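Local coordinates for protein glutathione S-transferase 2 (Onchocerca volvulus, PDB 1TU8) that catalyses the conjugation of glutathione to electrophilic compounds and appears to play a central role in the parasite's detoxification system, at residues A[4-9]-A[31-36]; A[45-50]-A[60-65]; A[95-100]-A[119-124]; A[104-109]-A[203-208]. One frame throughout, in Å; residues are numbered along the deposited sequence.

Contact 1 of 4, residues A[4-9]-A[31-36]; sequences KLTYFS and DRIAKD. With GTX (S-hexylglutathione), chain E.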
# COMPACT_ATOMS: atom_id res chain seq x y z
N LYS A 4 -4.13 -16.79 -13.95
CA LYS A 4 -2.97 -16.31 -14.71
C LYS A 4 -2.39 -15.07 -14.04
O LYS A 4 -3.10 -14.08 -13.83
CB LYS A 4 -3.33 -15.99 -16.16
CG LYS A 4 -2.19 -15.37 -16.96
CD LYS A 4 -2.39 -15.50 -18.48
CE LYS A 4 -3.34 -14.45 -19.02
NZ LYS A 4 -3.60 -14.64 -20.49
N LEU A 5 -1.10 -15.11 -13.73
CA LEU A 5 -0.40 -13.97 -13.16
C LEU A 5 0.50 -13.36 -14.21
O LEU A 5 1.50 -13.96 -14.61
CB LEU A 5 0.43 -14.38 -11.96
CG LEU A 5 1.06 -13.24 -11.16
CD1 LEU A 5 -0.04 -12.41 -10.50
CD2 LEU A 5 2.02 -13.80 -10.15
N THR A 6 0.15 -12.16 -14.65
CA THR A 6 0.90 -11.45 -15.67
C THR A 6 1.81 -10.43 -15.01
O THR A 6 1.35 -9.53 -14.31
CB THR A 6 -0.08 -10.79 -16.63
OG1 THR A 6 -0.84 -11.81 -17.31
CG2 THR A 6 0.65 -10.03 -17.72
N TYR A 7 3.11 -10.59 -15.21
CA TYR A 7 4.12 -9.65 -14.74
C TYR A 7 5.36 -9.73 -15.62
O TYR A 7 5.43 -10.54 -16.55
CB TYR A 7 4.48 -9.96 -13.28
CG TYR A 7 5.31 -8.89 -12.58
CD1 TYR A 7 6.56 -9.19 -12.06
CD2 TYR A 7 4.82 -7.59 -12.43
CE1 TYR A 7 7.31 -8.23 -11.41
CE2 TYR A 7 5.58 -6.61 -11.78
CZ TYR A 7 6.83 -6.95 -11.27
OH TYR A 7 7.60 -6.01 -10.61
N PHE A 8 6.33 -8.87 -15.34
CA PHE A 8 7.62 -8.92 -16.01
C PHE A 8 8.41 -10.15 -15.56
O PHE A 8 8.05 -10.80 -14.58
CB PHE A 8 8.38 -7.61 -15.75
CG PHE A 8 7.70 -6.43 -16.35
CD1 PHE A 8 6.92 -5.59 -15.56
CD2 PHE A 8 7.77 -6.19 -17.72
CE1 PHE A 8 6.25 -4.51 -16.12
CE2 PHE A 8 7.11 -5.12 -18.28
CZ PHE A 8 6.34 -4.27 -17.48
N SER A 9 9.47 -10.46 -16.30
CA SER A 9 10.26 -11.67 -16.07
C SER A 9 11.33 -11.40 -15.01
O SER A 9 12.53 -11.55 -15.25
CB SER A 9 10.86 -12.16 -17.41
OG SER A 9 11.04 -13.57 -17.38
N ASP A 31 2.66 -15.94 -16.31
CA ASP A 31 2.74 -15.23 -17.59
C ASP A 31 3.77 -14.11 -17.50
O ASP A 31 3.45 -12.97 -17.14
CB ASP A 31 1.34 -14.68 -17.93
CG ASP A 31 1.28 -13.94 -19.26
OD1 ASP A 31 0.42 -13.03 -19.39
OD2 ASP A 31 2.02 -14.21 -20.22
N ARG A 32 5.01 -14.46 -17.82
CA ARG A 32 6.15 -13.57 -17.68
C ARG A 32 6.42 -12.92 -19.03
O ARG A 32 6.87 -13.60 -19.96
CB ARG A 32 7.38 -14.36 -17.21
CG ARG A 32 7.13 -15.22 -15.97
CD ARG A 32 8.23 -16.23 -15.68
NE ARG A 32 9.36 -15.58 -15.02
CZ ARG A 32 9.56 -15.54 -13.70
NH1 ARG A 32 8.72 -16.13 -12.85
NH2 ARG A 32 10.63 -14.91 -13.22
N ILE A 33 6.15 -11.63 -19.15
CA ILE A 33 6.25 -10.94 -20.43
C ILE A 33 7.58 -10.23 -20.60
O ILE A 33 8.22 -9.84 -19.62
CB ILE A 33 5.06 -9.96 -20.66
CG1 ILE A 33 5.10 -8.78 -19.67
CG2 ILE A 33 3.73 -10.70 -20.57
CD1 ILE A 33 4.73 -7.47 -20.31
N ALA A 34 8.00 -10.08 -21.86
CA ALA A 34 9.18 -9.30 -22.18
C ALA A 34 8.84 -7.82 -22.06
O ALA A 34 7.70 -7.42 -22.33
CB ALA A 34 9.68 -9.62 -23.60
N LYS A 35 9.81 -7.02 -21.64
CA LYS A 35 9.62 -5.59 -21.43
C LYS A 35 9.12 -4.86 -22.68
O LYS A 35 8.30 -3.95 -22.57
CB LYS A 35 10.96 -4.96 -20.97
CG LYS A 35 11.77 -5.63 -19.87
CD LYS A 35 13.08 -4.90 -19.57
CE LYS A 35 13.90 -5.58 -18.47
NZ LYS A 35 15.15 -4.87 -18.17
N ASP A 36 9.59 -5.29 -23.86
CA ASP A 36 9.22 -4.63 -25.12
C ASP A 36 7.81 -4.96 -25.59
O ASP A 36 7.27 -4.29 -26.47
CB ASP A 36 10.21 -4.98 -26.23
CG ASP A 36 11.55 -4.28 -26.07
OD1 ASP A 36 12.55 -4.77 -26.64
OD2 ASP A 36 11.69 -3.24 -25.39
N1 GTX E . 1.31 -0.10 -6.77
CA1 GTX E . 1.39 -0.97 -7.95
C1 GTX E . 1.36 -2.39 -7.48
O11 GTX E . 1.75 -2.67 -6.27
O12 GTX E . 0.96 -3.37 -8.25
CB1 GTX E . 2.69 -0.65 -8.70
CG1 GTX E . 2.74 -1.34 -10.06
CD1 GTX E . 4.02 -1.02 -10.79
OE1 GTX E . 4.89 -0.04 -10.31
N2 GTX E . 4.26 -1.71 -11.91
CA2 GTX E . 5.43 -1.55 -12.75
C2 GTX E . 5.03 -1.41 -14.19
O2 GTX E . 3.92 -2.11 -14.70
CB2 GTX E . 6.31 -2.78 -12.63
SG2 GTX E . 6.89 -3.00 -10.93
C1S GTX E . 8.39 -2.01 -11.15
C2S GTX E . 9.61 -2.85 -11.56
C3S GTX E . 9.57 -3.22 -13.04
C4S GTX E . 10.95 -3.42 -13.66
C5S GTX E . 10.81 -3.82 -15.13
C6S GTX E . 10.36 -2.65 -16.00
N3 GTX E . 5.75 -0.58 -14.94
CA3 GTX E . 5.64 -0.59 -16.39
C3 GTX E . 5.04 0.70 -16.90
O31 GTX E . 4.94 0.90 -18.19
O32 GTX E . 4.62 1.63 -16.08
O HOH W 1 10.27 -8.63 -18.61
O HOH W 2 12.27 -15.07 -15.53

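Contact 2 of 4, residues A[45-50]-A[60-65]; sequences FQFGQL and IVQSGA. With GTX (S-hexylglutathione), chain E.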
# COMPACT_ATOMS: atom_id res chain seq x y z
N PHE A 45 -4.88 -2.84 -18.86
CA PHE A 45 -4.81 -2.87 -17.40
C PHE A 45 -5.30 -1.55 -16.81
O PHE A 45 -5.05 -0.49 -17.36
CB PHE A 45 -3.37 -3.19 -16.97
CG PHE A 45 -2.87 -4.47 -17.58
CD1 PHE A 45 -2.11 -4.45 -18.74
CD2 PHE A 45 -3.26 -5.69 -17.05
CE1 PHE A 45 -1.69 -5.64 -19.32
CE2 PHE A 45 -2.85 -6.88 -17.63
CZ PHE A 45 -2.06 -6.85 -18.77
N GLN A 46 -6.01 -1.65 -15.69
CA GLN A 46 -6.78 -0.53 -15.14
C GLN A 46 -5.91 0.69 -14.78
O GLN A 46 -6.38 1.83 -14.85
CB GLN A 46 -7.61 -0.99 -13.93
CG GLN A 46 -8.78 -1.94 -14.27
CD GLN A 46 -8.47 -3.42 -14.06
OE1 GLN A 46 -9.33 -4.19 -13.60
NE2 GLN A 46 -7.27 -3.82 -14.40
N PHE A 47 -4.66 0.46 -14.41
CA PHE A 47 -3.72 1.56 -14.11
C PHE A 47 -2.51 1.56 -15.04
O PHE A 47 -1.51 2.24 -14.79
CB PHE A 47 -3.28 1.52 -12.63
CG PHE A 47 -4.41 1.68 -11.66
CD1 PHE A 47 -4.80 0.62 -10.84
CD2 PHE A 47 -5.12 2.87 -11.59
CE1 PHE A 47 -5.86 0.76 -9.97
CE2 PHE A 47 -6.19 3.02 -10.72
CZ PHE A 47 -6.56 1.95 -9.91
N GLY A 48 -2.61 0.80 -16.13
CA GLY A 48 -1.54 0.70 -17.11
C GLY A 48 -0.29 0.01 -16.61
O GLY A 48 0.81 0.25 -17.13
N GLN A 49 -0.44 -0.85 -15.61
CA GLN A 49 0.70 -1.46 -14.93
C GLN A 49 0.43 -2.89 -14.50
O GLN A 49 -0.72 -3.34 -14.45
CB GLN A 49 1.10 -0.61 -13.71
CG GLN A 49 1.76 0.71 -14.09
CD GLN A 49 2.62 1.30 -12.99
OE1 GLN A 49 3.76 1.71 -13.24
NE2 GLN A 49 2.08 1.37 -11.78
N LEU A 50 1.52 -3.59 -14.19
CA LEU A 50 1.51 -4.98 -13.73
C LEU A 50 2.10 -5.03 -12.32
O LEU A 50 2.82 -4.09 -11.93
CB LEU A 50 2.37 -5.82 -14.68
CG LEU A 50 1.94 -5.82 -16.15
CD1 LEU A 50 2.92 -6.64 -16.97
CD2 LEU A 50 0.53 -6.36 -16.30
N ILE A 60 -7.67 -8.41 -11.86
CA ILE A 60 -7.28 -7.73 -10.63
C ILE A 60 -5.85 -7.25 -10.74
O ILE A 60 -4.92 -8.06 -10.76
CB ILE A 60 -7.41 -8.66 -9.39
CG1 ILE A 60 -8.78 -9.37 -9.36
CG2 ILE A 60 -7.20 -7.86 -8.10
CD1 ILE A 60 -8.83 -10.55 -8.43
N VAL A 61 -5.67 -5.94 -10.78
CA VAL A 61 -4.35 -5.33 -10.69
C VAL A 61 -4.12 -4.84 -9.26
O VAL A 61 -5.00 -4.95 -8.41
CB VAL A 61 -4.16 -4.17 -11.71
CG1 VAL A 61 -4.18 -4.71 -13.15
CG2 VAL A 61 -5.19 -3.08 -11.53
N GLN A 62 -2.90 -4.35 -9.03
CA GLN A 62 -2.42 -3.85 -7.74
C GLN A 62 -1.98 -5.01 -6.84
O GLN A 62 -2.82 -5.74 -6.30
CB GLN A 62 -3.44 -2.93 -7.04
CG GLN A 62 -3.65 -1.58 -7.71
CD GLN A 62 -2.47 -0.62 -7.56
OE1 GLN A 62 -2.44 0.44 -8.20
NE2 GLN A 62 -1.51 -0.98 -6.74
N SER A 63 -0.67 -5.17 -6.69
CA SER A 63 -0.09 -6.30 -5.99
C SER A 63 -0.65 -6.52 -4.58
O SER A 63 -0.84 -7.65 -4.18
CB SER A 63 1.44 -6.19 -5.93
OG SER A 63 1.86 -5.03 -5.23
N GLY A 64 -0.86 -5.45 -3.83
CA GLY A 64 -1.42 -5.57 -2.49
C GLY A 64 -2.86 -6.04 -2.49
O GLY A 64 -3.25 -6.83 -1.63
N ALA A 65 -3.66 -5.55 -3.43
CA ALA A 65 -5.05 -5.98 -3.56
C ALA A 65 -5.13 -7.44 -4.01
O ALA A 65 -5.97 -8.19 -3.55
CB ALA A 65 -5.83 -5.07 -4.54
N1 GTX E . 1.31 -0.10 -6.77
CA1 GTX E . 1.39 -0.97 -7.95
C1 GTX E . 1.36 -2.39 -7.48
O11 GTX E . 1.75 -2.67 -6.27
O12 GTX E . 0.96 -3.37 -8.25
CB1 GTX E . 2.69 -0.65 -8.70
CG1 GTX E . 2.74 -1.34 -10.06
CD1 GTX E . 4.02 -1.02 -10.79
OE1 GTX E . 4.89 -0.04 -10.31
N2 GTX E . 4.26 -1.71 -11.91
CA2 GTX E . 5.43 -1.55 -12.75
C2 GTX E . 5.03 -1.41 -14.19
O2 GTX E . 3.92 -2.11 -14.70
CB2 GTX E . 6.31 -2.78 -12.63
SG2 GTX E . 6.89 -3.00 -10.93
C1S GTX E . 8.39 -2.01 -11.15
C2S GTX E . 9.61 -2.85 -11.56
C3S GTX E . 9.57 -3.22 -13.04
C4S GTX E . 10.95 -3.42 -13.66
C5S GTX E . 10.81 -3.82 -15.13
C6S GTX E . 10.36 -2.65 -16.00
N3 GTX E . 5.75 -0.58 -14.94
CA3 GTX E . 5.64 -0.59 -16.39
C3 GTX E . 5.04 0.70 -16.90
O31 GTX E . 4.94 0.90 -18.19
O32 GTX E . 4.62 1.63 -16.08

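Contact 3 of 4, residues A[95-100]-A[119-124]; sequences RDLHVK and SILPGE. With GTX (S-hexylglutathione), chain F.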
# COMPACT_ATOMS: atom_id res chain seq x y z
N ARG A 95 6.17 -3.62 2.58
CA ARG A 95 6.10 -2.80 1.36
C ARG A 95 6.89 -1.48 1.48
O ARG A 95 7.52 -1.06 0.51
CB ARG A 95 4.64 -2.49 1.02
CG ARG A 95 3.85 -3.70 0.60
CD ARG A 95 2.44 -3.35 0.18
NE ARG A 95 2.43 -2.48 -0.98
CZ ARG A 95 2.15 -2.87 -2.22
NH1 ARG A 95 1.86 -4.13 -2.49
NH2 ARG A 95 2.18 -1.99 -3.21
N ASP A 96 6.87 -0.86 2.65
CA ASP A 96 7.64 0.36 2.92
C ASP A 96 9.13 0.10 2.78
O ASP A 96 9.85 0.92 2.23
CB ASP A 96 7.36 0.90 4.33
CG ASP A 96 6.10 1.75 4.41
OD1 ASP A 96 5.52 2.10 3.36
OD2 ASP A 96 5.62 2.12 5.49
N LEU A 97 9.59 -1.04 3.30
CA LEU A 97 10.99 -1.40 3.13
C LEU A 97 11.30 -1.64 1.66
O LEU A 97 12.35 -1.23 1.17
CB LEU A 97 11.37 -2.62 3.97
CG LEU A 97 12.84 -3.09 3.83
CD1 LEU A 97 13.82 -1.97 4.15
CD2 LEU A 97 13.09 -4.28 4.70
N HIS A 98 10.37 -2.28 0.94
CA HIS A 98 10.58 -2.55 -0.47
C HIS A 98 10.68 -1.26 -1.28
O HIS A 98 11.44 -1.21 -2.25
CB HIS A 98 9.49 -3.45 -1.04
CG HIS A 98 9.85 -4.03 -2.37
ND1 HIS A 98 10.93 -4.86 -2.55
CD2 HIS A 98 9.30 -3.86 -3.60
CE1 HIS A 98 11.02 -5.20 -3.82
NE2 HIS A 98 10.03 -4.61 -4.48
N VAL A 99 9.92 -0.24 -0.90
CA VAL A 99 10.00 1.08 -1.55
C VAL A 99 11.40 1.68 -1.38
O VAL A 99 11.98 2.19 -2.35
CB VAL A 99 8.92 2.05 -1.00
CG1 VAL A 99 9.19 3.50 -1.42
CG2 VAL A 99 7.52 1.60 -1.46
N LYS A 100 11.95 1.59 -0.17
CA LYS A 100 13.31 2.08 0.08
C LYS A 100 14.33 1.32 -0.75
O LYS A 100 15.19 1.92 -1.39
CB LYS A 100 13.66 2.00 1.57
CG LYS A 100 12.83 2.97 2.41
CD LYS A 100 13.07 2.81 3.90
CE LYS A 100 12.12 3.69 4.72
NZ LYS A 100 10.68 3.20 4.71
N SER A 119 23.45 2.16 7.06
CA SER A 119 22.80 3.26 7.79
C SER A 119 21.27 3.36 7.68
O SER A 119 20.68 4.17 8.38
CB SER A 119 23.43 4.60 7.37
OG SER A 119 24.83 4.58 7.65
N ILE A 120 20.65 2.57 6.80
CA ILE A 120 19.19 2.50 6.69
C ILE A 120 18.66 1.12 7.04
O ILE A 120 17.76 0.96 7.88
CB ILE A 120 18.74 2.90 5.26
CG1 ILE A 120 19.23 4.31 4.90
CG2 ILE A 120 17.19 2.83 5.13
CD1 ILE A 120 18.67 5.40 5.79
N LEU A 121 19.21 0.10 6.39
CA LEU A 121 18.68 -1.25 6.49
C LEU A 121 18.65 -1.81 7.92
O LEU A 121 17.63 -2.37 8.31
CB LEU A 121 19.43 -2.19 5.55
CG LEU A 121 18.91 -3.62 5.48
CD1 LEU A 121 17.42 -3.67 5.10
CD2 LEU A 121 19.76 -4.41 4.48
N PRO A 122 19.72 -1.67 8.70
CA PRO A 122 19.69 -2.23 10.06
C PRO A 122 18.56 -1.67 10.94
O PRO A 122 17.92 -2.45 11.60
CB PRO A 122 21.07 -1.86 10.62
CG PRO A 122 21.94 -1.76 9.39
CD PRO A 122 21.02 -1.07 8.40
N GLY A 123 18.31 -0.37 10.92
CA GLY A 123 17.22 0.21 11.69
C GLY A 123 15.86 -0.27 11.21
O GLY A 123 14.93 -0.43 12.01
N GLU A 124 15.73 -0.51 9.91
CA GLU A 124 14.48 -1.02 9.36
C GLU A 124 14.23 -2.49 9.74
O GLU A 124 13.11 -2.86 10.10
CB GLU A 124 14.43 -0.80 7.85
CG GLU A 124 14.42 0.67 7.45
CD GLU A 124 13.40 1.50 8.23
OE1 GLU A 124 13.79 2.47 8.91
OE2 GLU A 124 12.19 1.16 8.18
N1 GTX F . 3.31 3.45 4.63
CA1 GTX F . 3.12 4.29 5.80
C1 GTX F . 1.66 4.68 5.91
O11 GTX F . 0.87 4.72 4.88
O12 GTX F . 1.16 5.01 7.08
CB1 GTX F . 3.99 5.52 5.65
CG1 GTX F . 3.97 6.44 6.86
CD1 GTX F . 4.95 7.59 6.73
OE1 GTX F . 5.75 7.75 5.59
N2 GTX F . 4.99 8.45 7.75
CA2 GTX F . 5.73 9.70 7.76
C2 GTX F . 6.48 9.87 9.04
O2 GTX F . 5.91 9.45 10.24
CB2 GTX F . 4.79 10.92 7.72
SG2 GTX F . 3.82 10.92 6.22
C1S GTX F . 5.08 11.78 5.24
C2S GTX F . 4.91 13.30 5.29
C3S GTX F . 5.95 14.00 6.18
C4S GTX F . 5.36 15.20 6.91
C5S GTX F . 6.15 15.58 8.16
C6S GTX F . 7.38 16.40 7.82
N3 GTX F . 7.67 10.45 8.98
CA3 GTX F . 8.28 11.00 10.17
C3 GTX F . 9.60 10.32 10.44
O31 GTX F . 10.41 10.84 11.32
O32 GTX F . 9.93 9.22 9.82
O HOH W 3 11.13 0.73 5.83

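Contact 4 of 4, residues A[104-109]-A[203-208]; sequences MIYMAY and NGNGKQ. With GTX (S-hexylglutathione), chain E.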
# COMPACT_ATOMS: atom_id res chain seq x y z
N MET A 104 16.62 2.79 -4.14
CA MET A 104 18.06 2.63 -4.22
C MET A 104 18.48 1.85 -5.46
O MET A 104 19.38 2.27 -6.19
CB MET A 104 18.57 1.95 -2.94
CG MET A 104 20.06 1.71 -2.91
SD MET A 104 20.55 0.14 -3.64
CE MET A 104 19.62 -1.04 -2.64
N ILE A 105 17.82 0.72 -5.72
CA ILE A 105 18.15 -0.17 -6.84
C ILE A 105 18.05 0.54 -8.19
O ILE A 105 18.96 0.48 -9.01
CB ILE A 105 17.21 -1.41 -6.84
CG1 ILE A 105 17.53 -2.35 -5.66
CG2 ILE A 105 17.27 -2.16 -8.17
CD1 ILE A 105 18.89 -3.08 -5.75
N TYR A 106 16.92 1.22 -8.41
CA TYR A 106 16.61 1.82 -9.71
C TYR A 106 17.16 3.24 -9.93
O TYR A 106 17.38 3.64 -11.08
CB TYR A 106 15.08 1.84 -9.93
CG TYR A 106 14.51 0.46 -10.24
CD1 TYR A 106 13.89 -0.30 -9.25
CD2 TYR A 106 14.62 -0.08 -11.51
CE1 TYR A 106 13.37 -1.54 -9.53
CE2 TYR A 106 14.11 -1.32 -11.80
CZ TYR A 106 13.48 -2.05 -10.80
OH TYR A 106 12.97 -3.29 -11.08
N MET A 107 17.37 4.00 -8.86
CA MET A 107 17.74 5.42 -8.99
C MET A 107 19.16 5.77 -8.54
O MET A 107 19.66 6.84 -8.92
CB MET A 107 16.74 6.29 -8.22
CG MET A 107 15.30 6.07 -8.61
SD MET A 107 14.23 7.35 -7.93
CE MET A 107 14.39 8.67 -9.21
N ALA A 108 19.81 4.92 -7.76
CA ALA A 108 21.10 5.27 -7.16
C ALA A 108 21.90 4.08 -6.62
O ALA A 108 22.46 4.14 -5.54
CB ALA A 108 20.88 6.30 -6.02
N TYR A 109 21.97 3.00 -7.39
CA TYR A 109 22.61 1.78 -6.91
C TYR A 109 24.09 1.97 -6.55
O TYR A 109 24.57 1.45 -5.55
CB TYR A 109 22.48 0.67 -7.94
CG TYR A 109 23.05 -0.66 -7.49
CD1 TYR A 109 22.29 -1.54 -6.71
CD2 TYR A 109 24.34 -1.06 -7.86
CE1 TYR A 109 22.80 -2.76 -6.30
CE2 TYR A 109 24.86 -2.29 -7.45
CZ TYR A 109 24.08 -3.13 -6.68
OH TYR A 109 24.59 -4.34 -6.27
N ASN A 203 15.30 -7.72 -10.02
CA ASN A 203 14.86 -6.42 -10.50
C ASN A 203 15.01 -6.28 -12.02
O ASN A 203 15.62 -7.13 -12.68
CB ASN A 203 15.66 -5.33 -9.78
CG ASN A 203 15.63 -5.50 -8.27
OD1 ASN A 203 16.66 -5.72 -7.62
ND2 ASN A 203 14.43 -5.43 -7.70
N GLY A 204 14.42 -5.22 -12.57
CA GLY A 204 14.34 -5.06 -14.01
C GLY A 204 15.56 -4.43 -14.67
O GLY A 204 15.64 -4.38 -15.90
N ASN A 205 16.51 -3.94 -13.87
CA ASN A 205 17.68 -3.23 -14.38
C ASN A 205 18.97 -4.03 -14.20
O ASN A 205 20.06 -3.49 -14.36
CB ASN A 205 17.79 -1.86 -13.69
CG ASN A 205 18.18 -1.96 -12.22
OD1 ASN A 205 18.19 -3.05 -11.65
ND2 ASN A 205 18.50 -0.83 -11.61
N GLY A 206 18.85 -5.30 -13.82
CA GLY A 206 19.99 -6.18 -13.68
C GLY A 206 20.87 -5.95 -12.46
O GLY A 206 21.97 -6.48 -12.39
N LYS A 207 20.39 -5.17 -11.49
CA LYS A 207 21.12 -4.90 -10.25
C LYS A 207 20.39 -5.54 -9.05
O LYS A 207 19.16 -5.60 -9.03
CB LYS A 207 21.28 -3.39 -10.03
CG LYS A 207 21.82 -2.61 -11.23
CD LYS A 207 21.95 -1.13 -10.92
CE LYS A 207 22.19 -0.30 -12.18
NZ LYS A 207 22.56 1.13 -11.92
N GLN A 208 21.16 -6.02 -8.09
CA GLN A 208 20.61 -6.67 -6.89
C GLN A 208 21.68 -6.86 -5.81
O GLN A 208 22.80 -6.39 -6.03
CB GLN A 208 19.95 -8.01 -7.22
CG GLN A 208 20.84 -9.03 -7.92
CD GLN A 208 20.06 -10.16 -8.55
OE1 GLN A 208 19.13 -9.93 -9.35
NE2 GLN A 208 20.44 -11.40 -8.24
N1 GTX E . 1.31 -0.10 -6.77
CA1 GTX E . 1.39 -0.97 -7.95
C1 GTX E . 1.36 -2.39 -7.48
O11 GTX E . 1.75 -2.67 -6.27
O12 GTX E . 0.96 -3.37 -8.25
CB1 GTX E . 2.69 -0.65 -8.70
CG1 GTX E . 2.74 -1.34 -10.06
CD1 GTX E . 4.02 -1.02 -10.79
OE1 GTX E . 4.89 -0.04 -10.31
N2 GTX E . 4.26 -1.71 -11.91
CA2 GTX E . 5.43 -1.55 -12.75
C2 GTX E . 5.03 -1.41 -14.19
O2 GTX E . 3.92 -2.11 -14.70
CB2 GTX E . 6.31 -2.78 -12.63
SG2 GTX E . 6.89 -3.00 -10.93
C1S GTX E . 8.39 -2.01 -11.15
C2S GTX E . 9.61 -2.85 -11.56
C3S GTX E . 9.57 -3.22 -13.04
C4S GTX E . 10.95 -3.42 -13.66
C5S GTX E . 10.81 -3.82 -15.13
C6S GTX E . 10.36 -2.65 -16.00
N3 GTX E . 5.75 -0.58 -14.94
CA3 GTX E . 5.64 -0.59 -16.39
C3 GTX E . 5.04 0.70 -16.90
O31 GTX E . 4.94 0.90 -18.19
O32 GTX E . 4.62 1.63 -16.08
O HOH W 4 20.60 2.38 -10.17
O HOH W 5 18.25 1.61 -13.09

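Contact 1 of 4, residues A[4-9]-A[31-36]
Thr-6 OG1 donates to Asp-31 OD1 at 2.7 Å. It meets the lone pair anti to the other carboxylate oxygen. The two side chains lie alongside each other and point the same way. Asp-31 CG stands anti to its own backbone N (chi1 -179°), which brings OD1 beside the Thr-6 hydroxyl. Lys-4 crosses this pair, its CG 3.7 Å from Asp-31 CB. Its amine is nearby but makes no salt bridge with Asp-31; Lys-4 makes a cation-pi contact with Tyr-54.

The strands are parallel. Tyr-7 bonds on both sides of Arg-32: its N donates to Asp-31 O, and its O receives Ile-33 N at 2.9 Å. Asp-31 N adds a bond to Leu-5 O. Together strand 3-8, helix 15-23 and strand 29-33 form the beta-alpha-beta unit that opens the thioredoxin-like domain.

Water 1 bridges Ser-9 N and Ile-33 O. Ile-33 CD1 comes obliquely to Phe-8 CE2 at 3.9 Å. The hexyl C5S of the ligand lies over one face of the Phe-8 ring, and the Phe-8 and Phe-38 rings meet edge-to-face. Ser-9 OG sits at the guanidinium edge of Arg-32, linked to NH2 through water 2, while NH1 pairs with Asp-30. Tyr-7 OH approaches the ligand sulfur SG2 at 3.1 Å and bonds Leu-13 N, consistent with the glutathione-binding tyrosine of this family.

Contact 2 of 4, residues A[45-50]-A[60-65]
Val-61 faces the loop 45-50 and carries most of this contact. Its CB points toward the loop. CG1 lies anti to the carbonyl carbon (chi1 -66°), and this turns the two methyls toward different rings. CG1 meets Phe-45 CD2 obliquely at 4.1 Å and also rests near Gln-49 O. CG2 reaches Phe-47 CD1 at 3.8 Å and touches Gln-46 CB at 4.0 Å. The amide end of Gln-46 lies by both methyls. Next along, Gln-62 crosses Phe-47 at about a right angle, its CG 3.9 Å from Phe-47 CE1. No hydrogen bond joins the two segments; the contact is largely apolar.

The loop is shaped by a type I turn, with Gly-48 N bonded to Phe-45 O. Leu-50 CD2 sits over the centre of one face of the Phe-45 ring. Both segments then grip S-hexylglutathione. Leu-50 N donates to ligand O2 at 2.9 Å, and Leu-50 O accepts from ligand N2. Ser-63 holds the alpha-carboxylate of the ligand's gamma-glutamyl unit by two bonds: N to O12, and OG to O11 at 2.6 Å. The start of helix 63-73 probably favours this negative group.

Val-61 and Phe-45 both pack on Cys-52 of strand 52-55. Phe-47 turns to the second subunit, packing on its Gly-93, consistent with the lock-and-key aromatic of related pi-class dimers. The contact thus lies where edge strand 58-61 turns into helix 63-73, against the dimer interface.

Contact 3 of 4, residues A[95-100]-A[119-124]
Leu-97 and Glu-124 mark the nearest backbone approach, with CA atoms 7.2 Å apart, where helix 81-107 passes the first turn of helix 121-132. The chains are too far apart for backbone bonds, and side chains fill the gap. Leu-97 CD1 makes the closest apolar contacts. Its CG lies anti to the backbone N (chi1 179°), and the branch reaches across to Glu-124 CB at 3.9 Å. The same methyl meets Leu-121 CD1 at 4.1 Å, the two leucines crossing at about a right angle. The Leu-97 and Glu-124 side chains run antiparallel past one another.

This is packing within the all-helical C-terminal domain of the glutathione transferase fold. Tyr-116 of helix 109-119 and His-161 of helix 149-164 close round Leu-97.

At Lys-100 the chemistry turns polar. Lys-100 CD brushes Ile-120 CG2, and its amine bends back to make a weak bond to Asp-96 O. Lys-100 NZ and Glu-124 OE2 do not meet directly. Water 3 spans them, accepting from NZ at 2.7 Å and donating to OE2 at 2.6 Å. Glu-124 OE1 has its own partner, a salt bridge with Lys-127.

Asp-96 is used differently. Both its carboxylate oxygens accept from N1 of the S-hexylglutathione bound to the second subunit, OD2 at 2.8 Å. Gln-62 of the second subunit also bonds OD2. Arg-95 instead serves the ligand of its own subunit, through NH2.

Contact 4 of 4, residues A[104-109]-A[203-208]
Ile-105 O, near the end of helix 81-107, is gripped twice. Asn-205 ND2 donates to it at 2.9 Å, and water 4 adds a second bond at 2.8 Å. Asn-205 ND2 comes from above the carbonyl plane, while the oxygen lies in the plane of the Asn-205 amide. The other end of that amide closes an Asx turn: Lys-207 N donates to Asn-205 OD1.

Tyr-106 OH accepts from Gly-204 N at 2.8 Å in a nearly straight bond (168°). The same oxygen lies 3.3 Å from C4S of the ligand's hexyl chain. Tyr-109 OH donates to O of Gln-208, the last residue, at 2.7 Å. Lys-207 CB packs over one face of the Tyr-109 ring, a CH-pi contact. The lysine chain is extended, and its CD lies 3.5 Å from Tyr-109 CB. NZ goes on to water 4 and to a salt bridge with Glu-110.

Side-chain groups and water, rather than regular backbone pairing, therefore pin the C-terminal tail to the helix end. The Gly-204 bond fixes the Tyr-106 hydroxyl beside the hexyl group, consistent with a wall of the electrophile pocket.

Contacts 1 and 2 lie in the thioredoxin-like domain and share its sheet. They meet directly where Leu-50 packs on Tyr-7, Phe-8 and Ile-33. Contact 2 is the buried, apolar one; contact 1 is mainly a backbone-bonded strand pair and is partly exposed. Contacts 3 and 4 both use helix 81-107, at successive points. Contact 3 mixes leucine packing with a water-bridged charge pair, while contact 4 is richer in direct polar bonds. Contacts 1, 2 and 4 touch one ligand; contact 3 reaches it through Arg-95 and the second subunit's ligand through Asp-96. Lys-35 NZ lies doubtfully close to Gly-204 O, where contacts 1 and 4 touch. Arg-95 with Ser-63 joins contact 3 to contact 2.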